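Local coordinates for protein prolyl oligopeptidase (Novosphingobium capsulatum, PDB 1YR2) that probably cleaves oligopeptides on the carboxyl side of proline and, less readily, alanine, as a serine peptidase of the prolyl oligopeptidase family, at residues 140-143 with 144-148. Numbering follows the deposited sequence.
Sequences ADAP and VGTKG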
loop_
_atom_site.group_PDB
_atom_site.type_symbol
_atom_site.label_atom_id
_atom_site.label_comp_id
_atom_site.label_asym_id
_atom_site.label_seq_id
_atom_site.Cartn_x
_atom_site.Cartn_y
_atom_site.Cartn_z
ATOM N N ALA A 140 -14.255 -27.560 8.878
ATOM C CA ALA A 140 -14.396 -27.013 7.537
ATOM C C ALA A 140 -15.839 -26.806 7.168
ATOM O O ALA A 140 -16.132 -25.912 6.402
ATOM C CB ALA A 140 -13.721 -27.918 6.496
ATOM N N ASP A 141 -16.720 -27.621 7.703
ATOM C CA ASP A 141 -18.157 -27.512 7.486
ATOM C C ASP A 141 -18.911 -26.667 8.550
ATOM O O ASP A 141 -20.137 -26.671 8.571
ATOM C CB ASP A 141 -18.741 -28.922 7.500
ATOM C CG ASP A 141 -18.621 -29.574 8.878
ATOM O OD1 ASP A 141 -17.485 -29.963 9.258
ATOM O OD2 ASP A 141 -19.577 -29.710 9.664
ATOM N N ALA A 142 -18.211 -25.971 9.447
ATOM C CA ALA A 142 -18.902 -25.125 10.430
ATOM C C ALA A 142 -19.502 -23.961 9.684
ATOM O O ALA A 142 -18.875 -23.459 8.771
ATOM C CB ALA A 142 -17.955 -24.591 11.468
ATOM N N PRO A 143 -20.684 -23.509 10.076
ATOM C CA PRO A 143 -21.310 -22.350 9.400
ATOM C C PRO A 143 -20.409 -21.111 9.433
ATOM O O PRO A 143 -19.723 -20.853 10.424
ATOM C CB PRO A 143 -22.601 -22.110 10.226
ATOM C CG PRO A 143 -22.878 -23.420 10.937
ATOM C CD PRO A 143 -21.569 -24.095 11.120
ATOM N N VAL A 144 -20.367 -20.375 8.334
ATOM C CA VAL A 144 -19.713 -19.067 8.339
ATOM C C VAL A 144 -20.318 -18.222 9.443
ATOM O O VAL A 144 -21.550 -18.157 9.581
ATOM C CB VAL A 144 -19.894 -18.395 6.971
ATOM C CG1 VAL A 144 -19.370 -16.958 6.987
ATOM C CG2 VAL A 144 -19.201 -19.225 5.894
ATOM N N GLY A 145 -19.466 -17.610 10.257
ATOM C CA GLY A 145 -19.904 -16.859 11.404
ATOM C C GLY A 145 -19.821 -17.618 12.720
ATOM O O GLY A 145 -20.106 -17.049 13.720
ATOM N N THR A 146 -19.431 -18.889 12.712
ATOM C CA THR A 146 -19.200 -19.663 13.928
ATOM C C THR A 146 -17.896 -19.219 14.511
ATOM O O THR A 146 -16.920 -19.243 13.794
ATOM C CB THR A 146 -18.995 -21.160 13.554
ATOM O OG1 THR A 146 -20.139 -21.657 12.880
ATOM C CG2 THR A 146 -18.797 -22.076 14.835
ATOM N N LYS A 147 -17.850 -18.846 15.789
ATOM C CA LYS A 147 -16.568 -18.500 16.447
ATOM C C LYS A 147 -15.555 -19.660 16.402
ATOM O O LYS A 147 -15.837 -20.798 16.803
ATOM C CB LYS A 147 -16.796 -18.032 17.901
ATOM C CG LYS A 147 -15.543 -17.599 18.617
ATOM C CD LYS A 147 -14.925 -16.358 18.005
ATOM C CE LYS A 147 -13.623 -15.949 18.733
ATOM N NZ LYS A 147 -13.082 -14.639 18.218
ATOM N N GLY A 148 -14.376 -19.365 15.889
ATOM C CA GLY A 148 -13.324 -20.357 15.826
ATOM C C GLY A 148 -12.655 -20.573 17.165
ATOM O O GLY A 148 -12.752 -19.733 18.022
#
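The T146 hydroxyl sits over one face of the puckered P143 ring, close to the middle: OG1 is 3.3 Å from CD and 3.6 Å from CB of P143. On one side of the flat P143 carbonyl, O takes both donors of T146. Backbone N of T146 reaches P143 O at 3.0 Å, the closing bond of a type II turn from P143 to T146. OG1 of T146 comes in at 2.6 Å from the same O, tilted 18° from the carbonyl plane; the amide lies further out, at 34°. One torsion makes this double grip possible: with chi1 at -59°, OG1 lies beside its own backbone N, and both face the same oxygen. The methyl of A142 adds a looser touch, CB to OG1 of T146 at 3.9 Å. V144 and G145 form the corner; G145 has a positive phi, where a side chain would press against V144 O. The turn lies in the surface loop joining strands 134-139 and 149-152, the last two of a four-stranded antiparallel blade of the N-terminal beta-propeller. Replacing T146 with a valine would put a methyl where no such close approach to P143 O is possible, and the oxygen would probably keep just the amide of these two donors. The V144 side chain rests on W447 and E448. The E448 carboxylate also accepts from G145 N, and R138 NH1 donates to T146 O.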